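Local atomic coordinates of lipolytic enzyme, G-D-S-L family (Bacteroides thetaiotaomicron, PDB entry 7BR2), a protein that hydrolyses esters as an SGNH/GDSL-family serine esterase and metabolizes the drug diltiazem in the gut. Residues Gln11-Phe16 with Lys222-Ala227; Asp66-Leu71 with Gln118-Arg123; Pro80-Val85 with Arg131-Gly136. All coordinates share one frame; numbering follows the deposited sequence.

Overall arrangement
The three contacts illustrate how an SGNH-type α/β/α domain is built outward from its parallel sheet. Contact 3 pairs two inner strands, 82-85 and 131-136. Contact 2 joins helices 64-75 and 102-125; its centre is about 13 Å from that of contact 3, with nearest atoms about 5 Å apart. Contact 1 holds the loop before strand 21-26 to the end of helix 210-223. Its centre is also about 13 Å from that of contact 3, and the two touch through Lys14 O and Arg131 NH1, 3.1 Å apart. Contacts 1 and 2 do not touch, their centres lying about 26 Å apart. Strand 21-26, bonded to strand 82-85, leads to Ser28, probably the nucleophile of a triad with His207 and Asp204.

Contact 1. Residues Gln11-Phe16 with Lys222-Ala227; sequences QTVKPF and KAQGFA
Ala223 O, in the last turn of helix 210-223, accepts two backbone N-H groups from loop 11-16: Thr12 N at 2.9 Å and Val13 N at 3.0 Å. The helix ends there in a Schellman motif, with Gly225 at positive phi as the C-prime residue. Thr12 N arrives in the carbonyl plane on a lone pair, whereas Val13 N is tilted 33° from it. A CA-H...O contact of 3.2 Å between Gln224 CA and Val13 O runs the opposite way.

Among the side chains, Gln224 does most of the joining. Extended beyond CG, it carries NE2 to a point 3.4 Å above the plane of the Phe16 ring, over the centre, with amide and ring planes 73° apart. The same nitrogen makes a weak hydrogen bond to Lys14 O, while OE1 is bonded to the hydroxyl of Tyr43. With an alanine in place of Phe16 the ring is gone, and a gap would probably open beside Gln224 NE2, leaving the amide less firmly held against turning. Farther along, Pro15 meets the Phe226 ring obliquely, its CB 3.6 Å from Phe226 CZ.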
loop_
_atom_site.group_PDB
_atom_site.type_symbol
_atom_site.label_atom_id
_atom_site.label_comp_id
_atom_site.label_asym_id
_atom_site.label_seq_id
_atom_site.Cartn_x
_atom_site.Cartn_y
_atom_site.Cartn_z
ATOM N N GLN A 11 -12.484 -11.491 -4.136
ATOM C CA GLN A 11 -11.144 -12.055 -3.997
ATOM C C GLN A 11 -10.676 -12.729 -5.283
ATOM O O GLN A 11 -11.253 -13.731 -5.724
ATOM C CB GLN A 11 -11.110 -13.060 -2.843
ATOM C CG GLN A 11 -9.788 -13.846 -2.744
ATOM C CD GLN A 11 -9.695 -14.735 -1.506
ATOM O OE1 GLN A 11 -10.347 -14.485 -0.493
ATOM N NE2 GLN A 11 -8.882 -15.785 -1.588
ATOM N N THR A 12 -9.602 -12.191 -5.862
ATOM C CA THR A 12 -8.918 -12.798 -6.990
ATOM C C THR A 12 -7.465 -13.126 -6.663
ATOM O O THR A 12 -6.766 -13.707 -7.503
ATOM C CB THR A 12 -8.975 -11.872 -8.214
ATOM O OG1 THR A 12 -8.282 -10.650 -7.923
ATOM C CG2 THR A 12 -10.427 -11.547 -8.572
ATOM N N VAL A 13 -6.997 -12.776 -5.463
ATOM C CA VAL A 13 -5.610 -12.963 -5.041
ATOM C C VAL A 13 -5.619 -13.556 -3.640
ATOM O O VAL A 13 -6.263 -13.013 -2.737
ATOM C CB VAL A 13 -4.827 -11.632 -5.075
ATOM C CG1 VAL A 13 -3.415 -11.807 -4.498
ATOM C CG2 VAL A 13 -4.752 -11.104 -6.495
ATOM N N LYS A 14 -4.924 -14.674 -3.450
ATOM C CA LYS A 14 -4.924 -15.273 -2.123
ATOM C C LYS A 14 -4.222 -14.354 -1.130
ATOM O O LYS A 14 -3.244 -13.690 -1.486
ATOM C CB LYS A 14 -4.234 -16.635 -2.099
ATOM C CG LYS A 14 -5.137 -17.817 -2.344
ATOM C CD LYS A 14 -4.296 -19.083 -2.378
ATOM C CE LYS A 14 -3.466 -19.217 -3.644
ATOM N NZ LYS A 14 -2.725 -20.516 -3.660
ATOM N N PRO A 15 -4.704 -14.281 0.111
ATOM C CA PRO A 15 -4.025 -13.460 1.119
ATOM C C PRO A 15 -2.627 -13.987 1.414
ATOM O O PRO A 15 -2.312 -15.156 1.189
ATOM C CB PRO A 15 -4.922 -13.593 2.358
ATOM C CG PRO A 15 -5.804 -14.788 2.088
ATOM C CD PRO A 15 -5.964 -14.862 0.616
ATOM N N PHE A 16 -1.775 -13.101 1.919
ATOM C CA PHE A 16 -0.475 -13.543 2.406
ATOM C C PHE A 16 -0.654 -14.293 3.730
ATOM O O PHE A 16 -1.581 -14.020 4.502
ATOM C CB PHE A 16 0.464 -12.337 2.587
ATOM C CG PHE A 16 0.603 -11.466 1.349
ATOM C CD1 PHE A 16 0.733 -12.032 0.097
ATOM C CD2 PHE A 16 0.597 -10.075 1.450
ATOM C CE1 PHE A 16 0.864 -11.233 -1.043
ATOM C CE2 PHE A 16 0.729 -9.266 0.310
ATOM C CZ PHE A 16 0.858 -9.851 -0.937
ATOM N N LYS A 222 -8.829 -5.601 -1.016
ATOM C CA LYS A 222 -10.140 -6.112 -1.410
ATOM C C LYS A 222 -9.987 -7.311 -2.340
ATOM O O LYS A 222 -10.722 -8.299 -2.218
ATOM C CB LYS A 222 -10.990 -4.990 -2.031
ATOM C CG LYS A 222 -12.331 -5.433 -2.655
ATOM C CD LYS A 222 -13.331 -4.261 -2.798
ATOM C CE LYS A 222 -13.370 -3.812 -4.243
ATOM N NZ LYS A 222 -14.294 -2.686 -4.499
ATOM N N ALA A 223 -9.004 -7.269 -3.234
ATOM C CA ALA A 223 -8.706 -8.427 -4.067
ATOM C C ALA A 223 -8.214 -9.615 -3.252
ATOM O O ALA A 223 -8.276 -10.752 -3.731
ATOM C CB ALA A 223 -7.672 -8.060 -5.135
ATOM N N GLN A 224 -7.716 -9.389 -2.044
ATOM C CA GLN A 224 -7.345 -10.489 -1.163
ATOM C C GLN A 224 -8.484 -10.901 -0.230
ATOM O O GLN A 224 -8.267 -11.708 0.687
ATOM C CB GLN A 224 -6.090 -10.127 -0.358
ATOM C CG GLN A 224 -4.834 -9.960 -1.220
ATOM C CD GLN A 224 -3.551 -9.901 -0.388
ATOM O OE1 GLN A 224 -3.444 -9.099 0.540
ATOM N NE2 GLN A 224 -2.568 -10.727 -0.738
ATOM N N GLY A 225 -9.688 -10.366 -0.439
ATOM C CA GLY A 225 -10.844 -10.845 0.292
ATOM C C GLY A 225 -11.056 -10.246 1.664
ATOM O O GLY A 225 -11.693 -10.886 2.506
ATOM N N PHE A 226 -10.514 -9.053 1.930
ATOM C CA PHE A 226 -10.654 -8.408 3.230
ATOM C C PHE A 226 -11.760 -7.358 3.275
ATOM O O PHE A 226 -12.037 -6.823 4.356
ATOM C CB PHE A 226 -9.329 -7.744 3.633
ATOM C CG PHE A 226 -8.175 -8.706 3.728
ATOM C CD1 PHE A 226 -8.311 -9.913 4.404
ATOM C CD2 PHE A 226 -6.966 -8.414 3.116
ATOM C CE1 PHE A 226 -7.255 -10.806 4.481
ATOM C CE2 PHE A 226 -5.904 -9.301 3.184
ATOM C CZ PHE A 226 -6.046 -10.499 3.863
ATOM N N ALA A 227 -12.365 -7.019 2.137
ATOM C CA ALA A 227 -13.422 -6.013 2.127
ATOM C C ALA A 227 -14.677 -6.563 2.791
ATOM O O ALA A 227 -15.168 -7.637 2.426
ATOM C CB ALA A 227 -13.724 -5.569 0.698
HETATM O O HOH W 1 -9.523 -13.496 2.379
#

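Contact 2. Residues Asp66-Leu71 with Gln118-Arg123; sequences DMNKRL and QQMEKR
A turn at the last torsion of Met120 (chi3 86°) swings its methyl group toward helix 64-75, where CE settles 3.6 Å from Met67 CB and 3.8 Å from Leu71 CD2. On the facing helix, Asn68 has CG opposite its backbone N (chi1 180°), which lays the carboxamide across the backbone-proximal part of Gln119, with OD1 3.6 Å from Gln119 CB. Asn68 and Met120 pass alongside, pointing opposite ways, and Asn68 CB comes within 3.5 Å of Met120 CG. Leu71 runs past Arg123 in the same manner: the methyl CD1 rests on the aliphatic start of the arginine, 3.8 Å from Arg123 CB.

No direct hydrogen bond crosses this interface; two waters do that work at its outer side. One donates to Asn68 OD1 and accepts from Arg123 NH2, lying in the guanidinium plane at its edge. The other accepts from both Asn68 ND2 and Gln119 NE2, at 3.2 Å from each. Arg123 NH1 turns to a salt bridge with Asp72. On the inner side Met67, Leu71 and Met120 all touch Leu25 of strand 21-26.

The axes of the two short segments approach to 9.3 Å at 32°, both helices running in broadly the same direction. Neighbouring helices of like direction packed on one side of a parallel sheet are characteristic of the flavodoxin-like α/β/α sandwich of SGNH hydrolases.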
loop_
_atom_site.group_PDB
_atom_site.type_symbol
_atom_site.label_atom_id
_atom_site.label_comp_id
_atom_site.label_asym_id
_atom_site.label_seq_id
_atom_site.Cartn_x
_atom_site.Cartn_y
_atom_site.Cartn_z
ATOM N N ASP A 66 13.600 -3.193 -18.494
ATOM C CA ASP A 66 14.478 -2.986 -17.337
ATOM C C ASP A 66 14.168 -3.959 -16.201
ATOM O O ASP A 66 15.081 -4.507 -15.557
ATOM C CB ASP A 66 14.346 -1.550 -16.846
ATOM C CG ASP A 66 14.541 -0.540 -17.952
ATOM O OD1 ASP A 66 15.677 -0.450 -18.463
ATOM O OD2 ASP A 66 13.571 0.172 -18.304
ATOM N N MET A 67 12.884 -4.146 -15.918
ATOM C CA MET A 67 12.454 -5.129 -14.937
ATOM C C MET A 67 13.011 -6.514 -15.260
ATOM O O MET A 67 13.518 -7.224 -14.370
ATOM C CB MET A 67 10.931 -5.117 -14.891
ATOM C CG MET A 67 10.376 -3.797 -14.368
ATOM S SD MET A 67 8.561 -3.790 -14.347
ATOM C CE MET A 67 8.167 -2.051 -14.261
ATOM N N ASN A 68 12.964 -6.898 -16.545
ATOM C CA ASN A 68 13.516 -8.181 -16.960
ATOM C C ASN A 68 15.023 -8.240 -16.744
ATOM O O ASN A 68 15.546 -9.276 -16.320
ATOM C CB ASN A 68 13.190 -8.455 -18.431
ATOM C CG ASN A 68 13.754 -9.785 -18.908
ATOM O OD1 ASN A 68 13.290 -10.847 -18.493
ATOM N ND2 ASN A 68 14.789 -9.733 -19.743
ATOM N N LYS A 69 15.747 -7.162 -17.099
ATOM C CA LYS A 69 17.199 -7.121 -16.878
ATOM C C LYS A 69 17.562 -7.394 -15.423
ATOM O O LYS A 69 18.604 -7.998 -15.141
ATOM C CB LYS A 69 17.801 -5.756 -17.238
ATOM C CG LYS A 69 17.992 -5.368 -18.674
ATOM C CD LYS A 69 18.763 -4.025 -18.695
ATOM C CE LYS A 69 18.256 -3.108 -17.589
ATOM N NZ LYS A 69 19.236 -2.133 -17.036
ATOM N N ARG A 70 16.746 -6.906 -14.480
ATOM C CA ARG A 70 17.142 -6.958 -13.070
ATOM C C ARG A 70 16.457 -8.061 -12.262
ATOM O O ARG A 70 16.630 -8.104 -11.042
ATOM C CB ARG A 70 16.902 -5.608 -12.391
ATOM C CG ARG A 70 15.459 -5.181 -12.294
ATOM C CD ARG A 70 15.373 -3.845 -11.553
ATOM N NE ARG A 70 14.109 -3.140 -11.775
ATOM C CZ ARG A 70 13.071 -3.179 -10.946
ATOM N NH1 ARG A 70 13.141 -3.896 -9.823
ATOM N NH2 ARG A 70 11.969 -2.489 -11.233
ATOM N N LEU A 71 15.676 -8.940 -12.900
ATOM C CA LEU A 71 15.071 -10.056 -12.159
ATOM C C LEU A 71 16.074 -10.847 -11.297
ATOM O O LEU A 71 15.811 -11.106 -10.117
ATOM C CB LEU A 71 14.366 -11.011 -13.123
ATOM C CG LEU A 71 13.032 -10.556 -13.705
ATOM C CD1 LEU A 71 12.450 -11.652 -14.598
ATOM C CD2 LEU A 71 12.081 -10.165 -12.604
ATOM N N GLN A 118 7.218 -10.930 -22.354
ATOM C CA GLN A 118 7.304 -12.361 -22.647
ATOM C C GLN A 118 8.606 -12.954 -22.120
ATOM O O GLN A 118 8.636 -14.105 -21.664
ATOM C CB GLN A 118 7.170 -12.598 -24.158
ATOM C CG GLN A 118 5.721 -12.513 -24.692
ATOM C CD GLN A 118 5.632 -12.611 -26.216
ATOM O OE1 GLN A 118 5.761 -11.615 -26.927
ATOM N NE2 GLN A 118 5.386 -13.818 -26.716
ATOM N N GLN A 119 9.696 -12.187 -22.186
ATOM C CA GLN A 119 10.934 -12.604 -21.536
ATOM C C GLN A 119 10.696 -12.823 -20.046
ATOM O O GLN A 119 11.032 -13.878 -19.481
ATOM C CB GLN A 119 11.994 -11.527 -21.766
ATOM C CG GLN A 119 12.444 -11.341 -23.223
ATOM C CD GLN A 119 13.006 -12.606 -23.832
ATOM O OE1 GLN A 119 12.296 -13.375 -24.477
ATOM N NE2 GLN A 119 14.286 -12.846 -23.591
ATOM N N MET A 120 10.058 -11.846 -19.407
ATOM C CA MET A 120 9.753 -12.009 -17.984
ATOM C C MET A 120 8.856 -13.223 -17.739
ATOM O O MET A 120 9.098 -14.008 -16.814
ATOM C CB MET A 120 9.090 -10.748 -17.433
ATOM C CG MET A 120 9.935 -9.491 -17.517
ATOM S SD MET A 120 9.088 -8.166 -16.651
ATOM C CE MET A 120 9.697 -8.513 -15.036
ATOM N N GLU A 121 7.837 -13.396 -18.582
ATOM C CA GLU A 121 6.849 -14.459 -18.436
ATOM C C GLU A 121 7.525 -15.812 -18.459
ATOM O O GLU A 121 7.231 -16.691 -17.636
ATOM C CB GLU A 121 5.849 -14.359 -19.584
ATOM C CG GLU A 121 4.611 -15.202 -19.485
ATOM C CD GLU A 121 3.869 -15.241 -20.812
ATOM O OE1 GLU A 121 4.453 -14.832 -21.835
ATOM O OE2 GLU A 121 2.702 -15.668 -20.831
ATOM N N LYS A 122 8.428 -15.992 -19.423
ATOM C CA LYS A 122 9.243 -17.193 -19.461
ATOM C C LYS A 122 9.995 -17.382 -18.148
ATOM O O LYS A 122 10.041 -18.497 -17.612
ATOM C CB LYS A 122 10.209 -17.135 -20.643
ATOM C CG LYS A 122 11.184 -18.288 -20.629
ATOM C CD LYS A 122 11.913 -18.475 -21.954
ATOM C CE LYS A 122 12.533 -19.886 -22.000
ATOM N NZ LYS A 122 13.442 -20.166 -20.842
ATOM N N ARG A 123 10.581 -16.302 -17.598
ATOM C CA ARG A 123 11.292 -16.469 -16.324
ATOM C C ARG A 123 10.344 -16.891 -15.208
ATOM O O ARG A 123 10.678 -17.756 -14.395
ATOM C CB ARG A 123 12.037 -15.195 -15.909
ATOM C CG ARG A 123 12.975 -14.623 -16.940
ATOM C CD ARG A 123 14.252 -15.473 -17.116
ATOM N NE ARG A 123 14.783 -16.074 -15.889
ATOM C CZ ARG A 123 15.730 -15.517 -15.127
ATOM N NH1 ARG A 123 16.173 -16.144 -14.040
ATOM N NH2 ARG A 123 16.234 -14.327 -15.448
HETATM O O HOH W 2 15.359 -12.525 -17.614
HETATM O O HOH W 3 16.447 -11.821 -21.516
#

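Contact 3. Residues Pro80-Val85 with Arg131-Gly136; sequences PTVLMV and RIVMTG
Strands 82-85 and 131-136 lie side by side and parallel in the central sheet of the α/β/α sandwich, and helix 102-125 joins one to the next in a β-α-β crossover. The pairing shows how such a unit combines a regular backbone ladder with two different faces. Leu83 bonds through both its N and its O: the N donates to Arg131 O, and the O accepts from Val133 N, each bond 2.8 Å. Val85 N continues the ladder to Val133 O, while Arg131 N begins it at Thr81 O.

Packing is closest in the buried middle. On one face Met84, folded back at its second and third torsions, lies alongside Val133, with SD 3.7 Å from Val133 CB; Met84 CG also comes 3.6 Å from Thr135 CG2. Against the other face rests the crossover helix, whose Phe124 touches Leu83, Val85 and Ile132. There Ile132 CD1 reaches to 4.0 Å from Leu83 CD2, and the bent chain of Met134 brings CE beside Val85 CB.

The start of the pair, where Thr81 and Arg131 are partly exposed, is looser at Thr81, whose side chain stands off from strand 131-136 and bonds through OG1 to Asp20 and Arg21 N. Arg131 leaves the backbone with CG anti to N, and the bend at chi3 (61°) turns one face of the guanidinium to Val82. The valine methyl CG1 is then 4.0 Å above the guanidinium plane of Arg131, over its centre. NH1 forms a salt bridge with Glu176 and is also bonded to Lys14 O.

At the far end Val85 O takes the Thr135 N-H at 3.0 Å with a nearly straight angle of 170°, and Thr135 OG1 adds a weak second bond to the same oxygen.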
loop_
_atom_site.group_PDB
_atom_site.type_symbol
_atom_site.label_atom_id
_atom_site.label_comp_id
_atom_site.label_asym_id
_atom_site.label_seq_id
_atom_site.Cartn_x
_atom_site.Cartn_y
_atom_site.Cartn_z
ATOM N N PRO A 80 11.284 -14.192 -3.405
ATOM C CA PRO A 80 9.855 -14.013 -3.143
ATOM C C PRO A 80 9.152 -15.360 -3.053
ATOM O O PRO A 80 9.486 -16.308 -3.776
ATOM C CB PRO A 80 9.372 -13.215 -4.357
ATOM C CG PRO A 80 10.301 -13.603 -5.451
ATOM C CD PRO A 80 11.645 -13.755 -4.767
ATOM N N THR A 81 8.204 -15.443 -2.111
ATOM C CA THR A 81 7.183 -16.482 -2.115
ATOM C C THR A 81 5.958 -16.047 -2.907
ATOM O O THR A 81 5.262 -16.890 -3.487
ATOM C CB THR A 81 6.776 -16.860 -0.677
ATOM O OG1 THR A 81 6.174 -15.738 -0.020
ATOM C CG2 THR A 81 7.966 -17.359 0.144
ATOM N N VAL A 82 5.705 -14.742 -2.957
ATOM C CA VAL A 82 4.651 -14.144 -3.768
ATOM C C VAL A 82 5.245 -12.938 -4.486
ATOM O O VAL A 82 5.791 -12.041 -3.839
ATOM C CB VAL A 82 3.436 -13.717 -2.918
ATOM C CG1 VAL A 82 2.280 -13.337 -3.819
ATOM C CG2 VAL A 82 3.011 -14.842 -1.976
ATOM N N LEU A 83 5.092 -12.894 -5.809
ATOM C CA LEU A 83 5.667 -11.842 -6.646
ATOM C C LEU A 83 4.541 -11.137 -7.392
ATOM O O LEU A 83 3.806 -11.771 -8.155
ATOM C CB LEU A 83 6.686 -12.415 -7.638
ATOM C CG LEU A 83 7.307 -11.460 -8.675
ATOM C CD1 LEU A 83 8.104 -10.371 -8.005
ATOM C CD2 LEU A 83 8.174 -12.204 -9.670
ATOM N N MET A 84 4.370 -9.845 -7.126
ATOM C CA MET A 84 3.435 -9.012 -7.864
ATOM C C MET A 84 4.185 -8.257 -8.956
ATOM O O MET A 84 5.283 -7.750 -8.722
ATOM C CB MET A 84 2.718 -8.043 -6.922
ATOM C CG MET A 84 1.518 -8.650 -6.189
ATOM S SD MET A 84 1.882 -10.072 -5.118
ATOM C CE MET A 84 2.988 -9.351 -3.901
ATOM N N VAL A 85 3.602 -8.206 -10.155
ATOM C CA VAL A 85 4.250 -7.647 -11.340
ATOM C C VAL A 85 3.335 -6.588 -11.947
ATOM O O VAL A 85 2.191 -6.887 -12.309
ATOM C CB VAL A 85 4.590 -8.739 -12.373
ATOM C CG1 VAL A 85 5.294 -8.155 -13.587
ATOM C CG2 VAL A 85 5.427 -9.855 -11.738
ATOM N N ARG A 131 4.460 -17.832 -5.980
ATOM C CA ARG A 131 3.160 -17.430 -6.490
ATOM C C ARG A 131 3.280 -16.125 -7.279
ATOM O O ARG A 131 3.762 -15.112 -6.751
ATOM C CB ARG A 131 2.182 -17.279 -5.328
ATOM C CG ARG A 131 0.777 -16.875 -5.745
ATOM C CD ARG A 131 -0.264 -17.337 -4.732
ATOM N NE ARG A 131 -0.117 -16.798 -3.381
ATOM C CZ ARG A 131 -0.782 -15.741 -2.916
ATOM N NH1 ARG A 131 -1.630 -15.085 -3.702
ATOM N NH2 ARG A 131 -0.600 -15.338 -1.662
ATOM N N ILE A 132 2.821 -16.140 -8.532
ATOM C CA ILE A 132 2.901 -14.987 -9.426
ATOM C C ILE A 132 1.552 -14.275 -9.442
ATOM O O ILE A 132 0.506 -14.911 -9.616
ATOM C CB ILE A 132 3.321 -15.410 -10.847
ATOM C CG1 ILE A 132 4.622 -16.216 -10.820
ATOM C CG2 ILE A 132 3.525 -14.198 -11.732
ATOM C CD1 ILE A 132 5.813 -15.418 -10.309
ATOM N N VAL A 133 1.567 -12.955 -9.252
ATOM C CA VAL A 133 0.348 -12.147 -9.252
ATOM C C VAL A 133 0.514 -10.994 -10.240
ATOM O O VAL A 133 1.244 -10.026 -9.963
ATOM C CB VAL A 133 0.012 -11.618 -7.852
ATOM C CG1 VAL A 133 -1.256 -10.786 -7.888
ATOM C CG2 VAL A 133 -0.120 -12.783 -6.859
ATOM N N MET A 134 -0.185 -11.070 -11.374
ATOM C CA MET A 134 -0.218 -9.937 -12.291
ATOM C C MET A 134 -1.100 -8.853 -11.694
ATOM O O MET A 134 -2.238 -9.126 -11.305
ATOM C CB MET A 134 -0.756 -10.374 -13.654
ATOM C CG MET A 134 0.127 -11.362 -14.397
ATOM S SD MET A 134 1.668 -10.640 -14.961
ATOM C CE MET A 134 2.880 -11.687 -14.153
ATOM N N THR A 135 -0.571 -7.635 -11.568
ATOM C CA THR A 135 -1.327 -6.522 -10.995
ATOM C C THR A 135 -1.313 -5.389 -12.010
ATOM O O THR A 135 -0.272 -4.758 -12.230
ATOM C CB THR A 135 -0.765 -6.051 -9.649
ATOM O OG1 THR A 135 0.464 -5.344 -9.864
ATOM C CG2 THR A 135 -0.494 -7.208 -8.759
ATOM N N GLY A 136 -2.470 -5.123 -12.618
ATOM C CA GLY A 136 -2.568 -4.104 -13.645
ATOM C C GLY A 136 -2.278 -2.742 -13.068
ATOM O O GLY A 136 -2.858 -2.378 -12.045
#